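Local coordinates for glucose-6-phosphate isomerase (Plasmodium falciparum, PDB 3QKI), which probably interconverts alpha-D-glucose 6-phosphate and beta-D-fructose 6-phosphate, the second step of glycolysis, at residues Ile172-Ser177 and Phe252-Thr257; Arg221-Val226 and Met258-Ser263; Ile246-Thr251 and Val283-Asn288; Phe303-Trp308 and Thr316-Ile321. One frame throughout, in Å; residues are numbered along the deposited sequence.

Interaction 1 of 4, residues Ile172-Ser177 and Phe252-Thr257; sequences IGIGGS and FTTAET
The sugar-phosphate site of this isomerase is built in part from loops at the ends of parallel strands, and the meeting of I174 with T254, E256 and T257 joins two of them. Segment 172-177 carries G176 and S177, and segment 252-257 carries T254; all three have been seen to bind beta-D-fructose 6-phosphate. The main bridge is the side chain of I174. Its CG1 sits between the backbone N and the carbonyl carbon (chi1 68°) and the chain then runs on extended, so that CD1 meets T254 CG2 tip to tip. At 3.5 Å between I174 CD1 and T254 CG2, the two methyls are pressed closer than ordinary van der Waals contact. The E256 side chain crosses I174 at about a right angle, with its OE2 3.7 Å from I174 CD1. The other branch, I174 CG2, lies 3.5 Å from T257 OG1. No direct hydrogen bond spans the segments; one water joins them. It accepts from I174 N at 3.0 Å and is paired with T257 OG1 at 2.7 Å, so the I174 amide and the hydroxyl of buried T257 share it. Farther back, I172 CG2 rests against T257 O, while T257 CG2 lies against I172 O and G173 CA. S177 N bonds to I174 O and closes the first loop. T254 OG1 is held by S249. H429 of the second subunit, itself a ligand-binding position, packs on I174 and E256. The contact joins the loop after strand 168-172 to the start of helix 255-268, with strand 243-248 touching I172, S177 and T257.

Interaction 2 of 4, residues Arg221-Val226 and Met258-Ser263; sequences RFLANV and MLNARS
N260 meets L223 and N225 in a contact that is close-packed on one side and watered on the other. On the packed side, the branched end of L223 lies against the N260 side chain, crossing it at a slant. L223 CG comes within 3.8 Å of N260 CG, and L223 CD2 touches N260 CB. The CG of L223 stands anti to the backbone N (chi1 173°), which puts CG, with both methyls, against N260. At the far end of the segment, V226 CG2 meets L259 CD2 at 3.8 Å. The polar side turns on the amide of N260. Its ND2 gives a fairly straight bond to N225 O, 2.9 Å long with an angle of 163° at the hydrogen. That oxygen lies nearly in the N260 amide plane, yet the donor stands well above the plane of the N225 carbonyl. A second bond from N260 ND2 goes to a water at 2.9 Å, and this water donates to L223 O and A224 O at the end of the strand. Another water spans N260 OD1 and V226 O, 2.7 Å from each. Both ends of the buried amide are thus engaged, and two waters join it to the backbone where the chain leaves the strand. N225 turns its side chain to G424 of the second subunit, and R262 forms a salt bridge with E460 of that subunit. A parallel sheet of order 2-1-3-4-5 flanked by helices is the flavodoxin-like fold of SIS domains, and this contact packs helix 255-268 on its edge strand 219-223, beside helix 228-235.

Interaction 3 of 4, residues Ile246-Thr251 and Val283-Asn288; sequences IIISKT and VAVSTN
Three groups of the facing loop gather at K250 O. T287 N reaches K250 O almost straight, 3.2 Å away at 177° and on a lone pair; T287 OG1 adds a weak bond. S286 OG stands 2.9 Å from K250 O but also 2.8 Å from S249 O, so its single proton has two possible acceptors. That hydroxyl accepts from N288 N, forming an ST turn. Behind these loops, strands 243-248 and 282-285 run parallel, neighbours in the central sheet of the SIS-type domain. The ladder consists of I247 N to V283 O, V285 N to I247 O, and S249 N to V285 O, the last at 3.0 Å. I246 and I248 share a face with V283 and V285: I246 CG2 meets V283 CG2 at 3.8 Å, the side chains alongside each other. Where the ladder ends, S249, K250 and T251 enter the loop known to bind beta-D-fructose 6-phosphate. The K250 chain bends at chi2 (70°) and chi4, folding over T287 so that NZ donates to T287 OG1 at 2.8 Å. S249 OG turns instead to T254. N288 ND2 gives T251 O a bent 2.9 Å bond, while OD1 caps helix 289-295 at L291 N.

Interaction 4 of 4, residues Phe303-Trp308 and Thr316-Ile321; sequences FEFWDW and TSSVGI
F305 and S318 both begin their side chains in the narrow slot between backbone N and carbonyl carbon (chi1 72° and 52°), and this directs the ring of one to V319 and the hydroxyl of the other to E304. V319 sets CG2 over the face of the F305 ring, 3.8 Å from its centroid and only 8° off the normal, a well-centred CH-pi contact. S318 OG donates to E304 O at 2.9 Å, coming from well above the carbonyl plane instead of along a lone pair. A water donates to the same oxygen and accepts from S318 N at 2.8 Å, so the first turn of the helix is tied to E304 by both a side chain and a bridged amide. Beside them, F303 CB packs on S318 CB at 3.9 Å, although the F303 ring leads away to K145 and Y149. S317 OG takes V319 N at 3.2 Å, capping the helix, and is itself bonded to S314 O. Within the loop, W306 NE1 bonds to E304 OE1 at 3.0 Å. F305 also touches K250, a residue seen to bind beta-D-fructose 6-phosphate, and V285 packs on F305, S318 and V319. The pattern is that of a serine N-cap starting helix 318-328 beside the end of edge strand 302-303, close to the sugar-phosphate pocket of this alpha/beta fold.

How the interactions relate
All four contacts are largely buried, and between them they follow the five-stranded parallel sheet from edge strand 219-223 to edge strand 302-303. Interactions 1 and 2 share helix 255-268 and touch the second subunit; no other chain touches interactions 3 and 4. Waters bridge interactions 1, 2 and 4, whereas interaction 3, about 9 Å from interactions 1 and 4 between centres, is built on a strand ladder with direct bonds, and its polar loop is the most exposed portion of the set. S249 and T254 link it to interaction 1, while backbone pairing of A284 and S286 with F303 joins it to interaction 4, where a CH-pi contact and a serine hydroxyl replace the ladder. Interactions 2 and 4 do not touch.

Interaction 1 of 4, residues Ile172-Ser177 and Phe252-Thr257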
loop_
_atom_site.group_PDB
_atom_site.type_symbol
_atom_site.label_atom_id
_atom_site.label_comp_id
_atom_site.label_asym_id
_atom_site.label_seq_id
_atom_site.Cartn_x
_atom_site.Cartn_y
_atom_site.Cartn_z
ATOM N N ILE A 172 -4.624 17.498 10.253
ATOM C CA ILE A 172 -4.613 17.959 8.866
ATOM C C ILE A 172 -3.165 18.209 8.492
ATOM O O ILE A 172 -2.499 19.053 9.111
ATOM C CB ILE A 172 -5.498 19.198 8.642
ATOM C CG1 ILE A 172 -6.911 19.043 9.280
ATOM C CG2 ILE A 172 -5.579 19.539 7.141
ATOM C CD1 ILE A 172 -7.801 20.282 9.158
ATOM N N GLY A 173 -2.682 17.453 7.515
ATOM C CA GLY A 173 -1.308 17.556 7.035
ATOM C C GLY A 173 -1.036 16.608 5.889
ATOM O O GLY A 173 -1.754 15.616 5.719
ATOM N N ILE A 174 -0.016 16.924 5.074
ATOM C CA ILE A 174 0.359 16.090 3.932
ATOM C C ILE A 174 1.739 15.460 4.157
ATOM O O ILE A 174 2.528 15.970 4.965
ATOM C CB ILE A 174 0.281 16.883 2.600
ATOM C CG1 ILE A 174 1.367 17.992 2.527
ATOM C CG2 ILE A 174 -1.145 17.436 2.340
ATOM C CD1 ILE A 174 1.531 18.603 1.172
ATOM N N GLY A 175 2.014 14.380 3.421
ATOM C CA GLY A 175 3.295 13.669 3.439
ATOM C C GLY A 175 3.846 13.393 4.825
ATOM O O GLY A 175 3.182 12.743 5.638
ATOM N N GLY A 176 5.022 13.955 5.105
ATOM C CA GLY A 176 5.714 13.777 6.387
ATOM C C GLY A 176 4.970 14.295 7.602
ATOM O O GLY A 176 5.244 13.864 8.722
ATOM N N SER A 177 4.010 15.215 7.380
ATOM C CA SER A 177 3.192 15.772 8.449
ATOM C C SER A 177 2.166 14.803 9.041
ATOM O O SER A 177 1.591 15.112 10.081
ATOM C CB SER A 177 2.562 17.089 8.021
ATOM O OG SER A 177 3.604 18.039 7.894
ATOM N N PHE A 252 2.473 27.142 7.032
ATOM C CA PHE A 252 1.057 27.451 7.172
ATOM C C PHE A 252 0.527 28.013 5.858
ATOM O O PHE A 252 -0.465 28.733 5.858
ATOM C CB PHE A 252 0.740 28.338 8.407
ATOM C CG PHE A 252 -0.373 27.765 9.256
ATOM C CD1 PHE A 252 -0.240 26.517 9.851
ATOM C CD2 PHE A 252 -1.546 28.486 9.484
ATOM C CE1 PHE A 252 -1.257 25.997 10.646
ATOM C CE2 PHE A 252 -2.570 27.954 10.281
ATOM C CZ PHE A 252 -2.427 26.709 10.836
ATOM N N THR A 253 1.197 27.651 4.723
ATOM C CA THR A 253 0.798 28.070 3.370
ATOM C C THR A 253 0.660 26.874 2.429
ATOM O O THR A 253 0.196 27.044 1.311
ATOM C CB THR A 253 1.750 29.117 2.767
ATOM O OG1 THR A 253 3.047 28.554 2.634
ATOM C CG2 THR A 253 1.792 30.420 3.548
ATOM N N THR A 254 1.065 25.668 2.868
ATOM C CA THR A 254 0.949 24.428 2.065
ATOM C C THR A 254 -0.442 24.354 1.429
ATOM O O THR A 254 -1.431 24.300 2.153
ATOM C CB THR A 254 1.129 23.213 2.976
ATOM O OG1 THR A 254 2.200 23.451 3.870
ATOM C CG2 THR A 254 1.348 21.940 2.196
ATOM N N ALA A 255 -0.518 24.385 0.087
ATOM C CA ALA A 255 -1.779 24.439 -0.663
ATOM C C ALA A 255 -2.878 23.460 -0.214
ATOM O O ALA A 255 -3.972 23.906 0.119
ATOM C CB ALA A 255 -1.519 24.344 -2.163
ATOM N N GLU A 256 -2.576 22.164 -0.164
ATOM C CA GLU A 256 -3.516 21.091 0.194
ATOM C C GLU A 256 -3.931 21.156 1.656
ATOM O O GLU A 256 -5.123 21.145 1.954
ATOM C CB GLU A 256 -2.914 19.691 -0.121
ATOM C CG GLU A 256 -2.579 19.470 -1.587
ATOM C CD GLU A 256 -1.229 19.973 -2.048
ATOM O OE1 GLU A 256 -0.883 19.733 -3.229
ATOM O OE2 GLU A 256 -0.520 20.608 -1.234
ATOM N N THR A 257 -2.959 21.211 2.558
ATOM C CA THR A 257 -3.202 21.293 3.988
ATOM C C THR A 257 -4.082 22.501 4.333
ATOM O O THR A 257 -5.035 22.361 5.103
ATOM C CB THR A 257 -1.872 21.397 4.740
ATOM O OG1 THR A 257 -1.030 20.332 4.306
ATOM C CG2 THR A 257 -2.066 21.394 6.268
HETATM O O HOH W 1 1.111 19.596 5.725
#

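Interaction 2 of 4, residues Arg221-Val226 and Met258-Ser263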
loop_
_atom_site.group_PDB
_atom_site.type_symbol
_atom_site.label_atom_id
_atom_site.label_comp_id
_atom_site.label_asym_id
_atom_site.label_seq_id
_atom_site.Cartn_x
_atom_site.Cartn_y
_atom_site.Cartn_z
ATOM N N ARG A 221 -8.439 10.979 13.347
ATOM C CA ARG A 221 -8.586 10.916 11.886
ATOM C C ARG A 221 -7.463 11.721 11.224
ATOM O O ARG A 221 -7.012 12.733 11.777
ATOM C CB ARG A 221 -9.968 11.466 11.452
ATOM C CG ARG A 221 -11.137 10.814 12.188
ATOM C CD ARG A 221 -11.870 9.820 11.332
ATOM N NE ARG A 221 -12.992 9.167 12.026
ATOM C CZ ARG A 221 -14.279 9.437 11.835
ATOM N NH1 ARG A 221 -14.648 10.396 10.995
ATOM N NH2 ARG A 221 -15.209 8.733 12.463
ATOM N N PHE A 222 -6.992 11.266 10.052
ATOM C CA PHE A 222 -5.932 11.947 9.286
ATOM C C PHE A 222 -6.513 12.475 7.980
ATOM O O PHE A 222 -6.981 11.697 7.155
ATOM C CB PHE A 222 -4.731 11.031 9.053
ATOM C CG PHE A 222 -4.065 10.610 10.336
ATOM C CD1 PHE A 222 -4.417 9.410 10.960
ATOM C CD2 PHE A 222 -3.094 11.412 10.930
ATOM C CE1 PHE A 222 -3.840 9.039 12.170
ATOM C CE2 PHE A 222 -2.518 11.044 12.150
ATOM C CZ PHE A 222 -2.884 9.852 12.757
ATOM N N LEU A 223 -6.557 13.814 7.844
ATOM C CA LEU A 223 -7.086 14.450 6.655
ATOM C C LEU A 223 -5.854 14.874 5.870
ATOM O O LEU A 223 -5.204 15.882 6.183
ATOM C CB LEU A 223 -8.025 15.624 7.007
ATOM C CG LEU A 223 -8.522 16.470 5.839
ATOM C CD1 LEU A 223 -9.119 15.603 4.725
ATOM C CD2 LEU A 223 -9.510 17.514 6.319
ATOM N N ALA A 224 -5.489 14.029 4.887
ATOM C CA ALA A 224 -4.274 14.196 4.108
ATOM C C ALA A 224 -4.485 14.562 2.667
ATOM O O ALA A 224 -3.769 15.404 2.150
ATOM C CB ALA A 224 -3.412 12.953 4.220
ATOM N N ASN A 225 -5.473 13.967 2.014
ATOM C CA ASN A 225 -5.721 14.254 0.606
ATOM C C ASN A 225 -6.494 15.562 0.408
ATOM O O ASN A 225 -7.430 15.840 1.158
ATOM C CB ASN A 225 -6.510 13.067 -0.011
ATOM C CG ASN A 225 -6.296 12.876 -1.472
ATOM O OD1 ASN A 225 -6.141 13.832 -2.226
ATOM N ND2 ASN A 225 -6.364 11.632 -1.917
ATOM N N VAL A 226 -6.129 16.351 -0.614
ATOM C CA VAL A 226 -6.849 17.578 -0.962
ATOM C C VAL A 226 -8.218 17.186 -1.602
ATOM O O VAL A 226 -9.106 18.031 -1.709
ATOM C CB VAL A 226 -6.020 18.535 -1.873
ATOM C CG1 VAL A 226 -5.903 18.020 -3.306
ATOM C CG2 VAL A 226 -6.580 19.952 -1.844
ATOM N N MET A 258 -3.739 23.681 3.783
ATOM C CA MET A 258 -4.459 24.906 4.073
ATOM C C MET A 258 -5.851 24.961 3.476
ATOM O O MET A 258 -6.755 25.447 4.154
ATOM C CB MET A 258 -3.623 26.168 3.818
ATOM C CG MET A 258 -2.323 26.219 4.648
ATOM S SD MET A 258 -2.453 25.657 6.362
ATOM C CE MET A 258 -3.626 26.858 7.007
ATOM N N LEU A 259 -6.056 24.379 2.278
ATOM C CA LEU A 259 -7.418 24.296 1.731
ATOM C C LEU A 259 -8.257 23.357 2.635
ATOM O O LEU A 259 -9.425 23.653 2.917
ATOM C CB LEU A 259 -7.419 23.813 0.264
ATOM C CG LEU A 259 -8.784 23.565 -0.408
ATOM C CD1 LEU A 259 -9.716 24.836 -0.313
ATOM C CD2 LEU A 259 -8.598 23.121 -1.857
ATOM N N ASN A 260 -7.643 22.257 3.117
ATOM C CA ASN A 260 -8.322 21.340 4.032
ATOM C C ASN A 260 -8.602 22.001 5.360
ATOM O O ASN A 260 -9.685 21.801 5.903
ATOM C CB ASN A 260 -7.565 20.024 4.198
ATOM C CG ASN A 260 -7.889 19.028 3.105
ATOM O OD1 ASN A 260 -8.972 19.041 2.523
ATOM N ND2 ASN A 260 -6.941 18.154 2.807
ATOM N N ALA A 261 -7.645 22.806 5.872
ATOM C CA ALA A 261 -7.805 23.554 7.121
ATOM C C ALA A 261 -8.968 24.551 7.005
ATOM O O ALA A 261 -9.834 24.587 7.883
ATOM C CB ALA A 261 -6.504 24.279 7.482
ATOM N N ARG A 262 -9.029 25.307 5.903
ATOM C CA ARG A 262 -10.127 26.256 5.673
ATOM C C ARG A 262 -11.473 25.531 5.586
ATOM O O ARG A 262 -12.466 26.001 6.165
ATOM C CB ARG A 262 -9.887 27.132 4.430
ATOM C CG ARG A 262 -8.732 28.120 4.619
ATOM C CD ARG A 262 -8.596 29.076 3.449
ATOM N NE ARG A 262 -8.394 28.429 2.142
ATOM C CZ ARG A 262 -7.205 28.091 1.647
ATOM N NH1 ARG A 262 -6.100 28.289 2.356
ATOM N NH2 ARG A 262 -7.111 27.554 0.443
ATOM N N SER A 263 -11.484 24.347 4.939
ATOM C CA SER A 263 -12.683 23.527 4.806
ATOM C C SER A 263 -13.157 22.995 6.165
ATOM O O SER A 263 -14.351 23.037 6.458
ATOM C CB SER A 263 -12.437 22.389 3.811
ATOM O OG SER A 263 -12.048 22.889 2.539
HETATM O O HOH W 2 -4.326 17.870 4.108
HETATM O O HOH W 3 -10.623 18.849 0.333
#

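Interaction 3 of 4, residues Ile246-Thr251 and Val283-Asn288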
loop_
_atom_site.group_PDB
_atom_site.type_symbol
_atom_site.label_atom_id
_atom_site.label_comp_id
_atom_site.label_asym_id
_atom_site.label_seq_id
_atom_site.Cartn_x
_atom_site.Cartn_y
_atom_site.Cartn_z
ATOM N N ILE A 246 -6.058 19.670 14.530
ATOM C CA ILE A 246 -4.614 19.967 14.532
ATOM C C ILE A 246 -4.161 20.199 13.095
ATOM O O ILE A 246 -4.252 19.279 12.286
ATOM C CB ILE A 246 -3.763 18.886 15.244
ATOM C CG1 ILE A 246 -4.310 18.581 16.655
ATOM C CG2 ILE A 246 -2.254 19.270 15.265
ATOM C CD1 ILE A 246 -3.582 17.440 17.406
ATOM N N ILE A 247 -3.681 21.428 12.780
ATOM C CA ILE A 247 -3.210 21.788 11.449
ATOM C C ILE A 247 -1.674 21.759 11.460
ATOM O O ILE A 247 -1.037 22.521 12.198
ATOM C CB ILE A 247 -3.800 23.140 10.975
ATOM C CG1 ILE A 247 -5.349 23.145 11.129
ATOM C CG2 ILE A 247 -3.411 23.405 9.519
ATOM C CD1 ILE A 247 -5.939 24.557 11.329
ATOM N N ILE A 248 -1.092 20.858 10.658
ATOM C CA ILE A 248 0.353 20.639 10.611
ATOM C C ILE A 248 0.933 21.117 9.300
ATOM O O ILE A 248 0.667 20.526 8.246
ATOM C CB ILE A 248 0.717 19.166 10.919
ATOM C CG1 ILE A 248 0.087 18.713 12.269
ATOM C CG2 ILE A 248 2.271 19.032 10.961
ATOM C CD1 ILE A 248 -0.402 17.380 12.315
ATOM N N SER A 249 1.721 22.211 9.369
ATOM C CA SER A 249 2.365 22.831 8.201
ATOM C C SER A 249 3.401 23.810 8.702
ATOM O O SER A 249 3.037 24.786 9.371
ATOM C CB SER A 249 1.339 23.569 7.327
ATOM O OG SER A 249 1.988 24.345 6.336
ATOM N N LYS A 250 4.683 23.581 8.358
ATOM C CA LYS A 250 5.748 24.501 8.789
ATOM C C LYS A 250 5.455 25.974 8.386
ATOM O O LYS A 250 5.473 26.866 9.236
ATOM C CB LYS A 250 7.106 24.025 8.245
ATOM C CG LYS A 250 8.314 24.836 8.735
ATOM C CD LYS A 250 8.634 24.634 10.212
ATOM C CE LYS A 250 10.075 24.971 10.549
ATOM N NZ LYS A 250 10.350 26.437 10.472
ATOM N N THR A 251 5.138 26.206 7.103
ATOM C CA THR A 251 4.863 27.540 6.564
ATOM C C THR A 251 3.443 28.057 6.814
ATOM O O THR A 251 3.214 29.261 6.715
ATOM C CB THR A 251 5.132 27.539 5.058
ATOM O OG1 THR A 251 4.244 26.622 4.415
ATOM C CG2 THR A 251 6.590 27.205 4.727
ATOM N N VAL A 283 -5.651 23.797 16.876
ATOM C CA VAL A 283 -4.239 23.849 17.208
ATOM C C VAL A 283 -3.374 23.816 15.942
ATOM O O VAL A 283 -3.812 23.305 14.894
ATOM C CB VAL A 283 -3.740 22.974 18.394
ATOM C CG1 VAL A 283 -4.873 22.449 19.247
ATOM C CG2 VAL A 283 -2.821 21.859 17.964
ATOM N N ALA A 284 -2.183 24.424 16.006
ATOM C CA ALA A 284 -1.295 24.377 14.856
ATOM C C ALA A 284 0.060 23.851 15.228
ATOM O O ALA A 284 0.546 24.092 16.326
ATOM C CB ALA A 284 -1.158 25.760 14.233
ATOM N N VAL A 285 0.688 23.133 14.299
ATOM C CA VAL A 285 2.062 22.688 14.451
ATOM C C VAL A 285 2.705 23.404 13.286
ATOM O O VAL A 285 2.461 23.044 12.126
ATOM C CB VAL A 285 2.267 21.157 14.436
ATOM C CG1 VAL A 285 3.750 20.820 14.454
ATOM C CG2 VAL A 285 1.559 20.500 15.628
ATOM N N SER A 286 3.392 24.530 13.594
ATOM C CA SER A 286 3.937 25.443 12.589
ATOM C C SER A 286 4.911 26.449 13.226
ATOM O O SER A 286 4.962 26.581 14.452
ATOM C CB SER A 286 2.789 26.265 11.997
ATOM O OG SER A 286 3.194 27.128 10.948
ATOM N N THR A 287 5.608 27.241 12.379
ATOM C CA THR A 287 6.472 28.325 12.900
ATOM C C THR A 287 6.000 29.649 12.367
ATOM O O THR A 287 6.522 30.701 12.760
ATOM C CB THR A 287 7.927 28.084 12.567
ATOM O OG1 THR A 287 8.033 27.890 11.156
ATOM C CG2 THR A 287 8.468 26.895 13.307
ATOM N N ASN A 288 5.021 29.613 11.462
ATOM C CA ASN A 288 4.537 30.867 10.922
ATOM C C ASN A 288 3.498 31.442 11.877
ATOM O O ASN A 288 2.293 31.226 11.707
ATOM C CB ASN A 288 3.999 30.691 9.524
ATOM C CG ASN A 288 3.772 32.010 8.830
ATOM O OD1 ASN A 288 3.458 33.041 9.457
ATOM N ND2 ASN A 288 3.922 32.002 7.524
#

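Interaction 4 of 4, residues Phe303-Trp308 and Thr316-Ile321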
loop_
_atom_site.group_PDB
_atom_site.type_symbol
_atom_site.label_atom_id
_atom_site.label_comp_id
_atom_site.label_asym_id
_atom_site.label_seq_id
_atom_site.Cartn_x
_atom_site.Cartn_y
_atom_site.Cartn_z
ATOM N N PHE A 303 2.509 24.917 18.267
ATOM C CA PHE A 303 3.633 24.082 18.682
ATOM C C PHE A 303 4.706 24.134 17.593
ATOM O O PHE A 303 4.438 23.883 16.422
ATOM C CB PHE A 303 3.142 22.662 18.971
ATOM C CG PHE A 303 2.158 22.613 20.126
ATOM C CD1 PHE A 303 0.817 22.947 19.941
ATOM C CD2 PHE A 303 2.583 22.298 21.406
ATOM C CE1 PHE A 303 -0.080 22.898 21.003
ATOM C CE2 PHE A 303 1.679 22.271 22.472
ATOM C CZ PHE A 303 0.359 22.574 22.266
ATOM N N GLU A 304 5.891 24.548 17.970
ATOM C CA GLU A 304 6.956 24.740 17.012
ATOM C C GLU A 304 7.818 23.506 16.724
ATOM O O GLU A 304 7.877 22.550 17.496
ATOM C CB GLU A 304 7.792 26.003 17.385
ATOM C CG GLU A 304 9.077 25.760 18.150
ATOM C CD GLU A 304 9.728 26.956 18.823
ATOM O OE1 GLU A 304 10.815 27.380 18.366
ATOM O OE2 GLU A 304 9.202 27.403 19.870
ATOM N N PHE A 305 8.442 23.545 15.557
ATOM C CA PHE A 305 9.454 22.618 15.075
ATOM C C PHE A 305 10.455 23.417 14.241
ATOM O O PHE A 305 10.260 24.618 14.074
ATOM C CB PHE A 305 8.893 21.325 14.469
ATOM C CG PHE A 305 8.208 21.385 13.129
ATOM C CD1 PHE A 305 6.966 21.995 12.994
ATOM C CD2 PHE A 305 8.717 20.687 12.044
ATOM C CE1 PHE A 305 6.293 21.978 11.777
ATOM C CE2 PHE A 305 8.041 20.665 10.827
ATOM C CZ PHE A 305 6.832 21.312 10.699
ATOM N N TRP A 306 11.578 22.822 13.859
ATOM C CA TRP A 306 12.672 23.578 13.247
ATOM C C TRP A 306 13.048 23.143 11.846
ATOM O O TRP A 306 12.737 22.015 11.448
ATOM C CB TRP A 306 13.868 23.579 14.220
ATOM C CG TRP A 306 13.442 24.033 15.584
ATOM C CD1 TRP A 306 13.277 25.328 15.998
ATOM C CD2 TRP A 306 12.860 23.208 16.611
ATOM N NE1 TRP A 306 12.666 25.359 17.229
ATOM C CE2 TRP A 306 12.400 24.072 17.632
ATOM C CE3 TRP A 306 12.668 21.818 16.760
ATOM C CZ2 TRP A 306 11.801 23.592 18.808
ATOM C CZ3 TRP A 306 12.089 21.347 17.929
ATOM C CH2 TRP A 306 11.665 22.228 18.939
ATOM N N ASP A 307 13.721 24.033 11.091
ATOM C CA ASP A 307 14.109 23.727 9.711
ATOM C C ASP A 307 15.062 22.531 9.562
ATOM O O ASP A 307 15.103 21.940 8.490
ATOM C CB ASP A 307 14.574 24.979 8.923
ATOM C CG ASP A 307 15.923 25.559 9.303
ATOM O OD1 ASP A 307 16.339 26.557 8.661
ATOM O OD2 ASP A 307 16.562 25.032 10.256
ATOM N N TRP A 308 15.787 22.161 10.644
ATOM C CA TRP A 308 16.684 21.005 10.672
ATOM C C TRP A 308 15.931 19.671 10.913
ATOM O O TRP A 308 16.549 18.607 11.018
ATOM C CB TRP A 308 17.884 21.203 11.616
ATOM C CG TRP A 308 17.572 21.869 12.927
ATOM C CD1 TRP A 308 17.881 23.148 13.284
ATOM C CD2 TRP A 308 16.977 21.263 14.084
ATOM N NE1 TRP A 308 17.481 23.391 14.571
ATOM C CE2 TRP A 308 16.948 22.242 15.100
ATOM C CE3 TRP A 308 16.458 19.982 14.364
ATOM C CZ2 TRP A 308 16.402 21.992 16.363
ATOM C CZ3 TRP A 308 15.943 19.730 15.624
ATOM C CH2 TRP A 308 15.916 20.726 16.606
ATOM N N THR A 316 9.039 12.523 15.516
ATOM C CA THR A 316 9.570 12.734 16.865
ATOM C C THR A 316 9.602 14.209 17.295
ATOM O O THR A 316 9.976 14.511 18.425
ATOM C CB THR A 316 10.881 11.965 17.109
ATOM O OG1 THR A 316 11.880 12.435 16.192
ATOM C CG2 THR A 316 10.687 10.441 17.004
ATOM N N SER A 317 9.148 15.121 16.437
ATOM C CA SER A 317 9.018 16.536 16.812
ATOM C C SER A 317 7.543 16.687 17.218
ATOM O O SER A 317 6.811 15.686 17.191
ATOM C CB SER A 317 9.314 17.450 15.621
ATOM O OG SER A 317 8.258 17.429 14.666
ATOM N N SER A 318 7.082 17.929 17.517
ATOM C CA SER A 318 5.676 18.215 17.826
ATOM C C SER A 318 4.703 17.670 16.752
ATOM O O SER A 318 3.568 17.336 17.091
ATOM C CB SER A 318 5.459 19.712 18.020
ATOM O OG SER A 318 5.980 20.439 16.923
ATOM N N VAL A 319 5.147 17.545 15.489
ATOM C CA VAL A 319 4.345 16.994 14.365
ATOM C C VAL A 319 3.596 15.704 14.799
ATOM O O VAL A 319 2.376 15.600 14.619
ATOM C CB VAL A 319 5.200 16.729 13.090
ATOM C CG1 VAL A 319 4.416 15.898 12.056
ATOM C CG2 VAL A 319 5.698 18.040 12.479
ATOM N N GLY A 320 4.342 14.769 15.375
ATOM C CA GLY A 320 3.798 13.508 15.861
ATOM C C GLY A 320 3.611 13.483 17.363
ATOM O O GLY A 320 2.608 12.959 17.842
ATOM N N ILE A 321 4.556 14.062 18.135
ATOM C CA ILE A 321 4.471 14.015 19.602
ATOM C C ILE A 321 3.212 14.680 20.161
ATOM O O ILE A 321 2.642 14.163 21.104
ATOM C CB ILE A 321 5.782 14.379 20.350
ATOM C CG1 ILE A 321 7.003 13.543 19.842
ATOM C CG2 ILE A 321 5.623 14.246 21.886
ATOM C CD1 ILE A 321 6.863 11.902 19.871
HETATM O O HOH W 4 8.947 19.929 18.136
#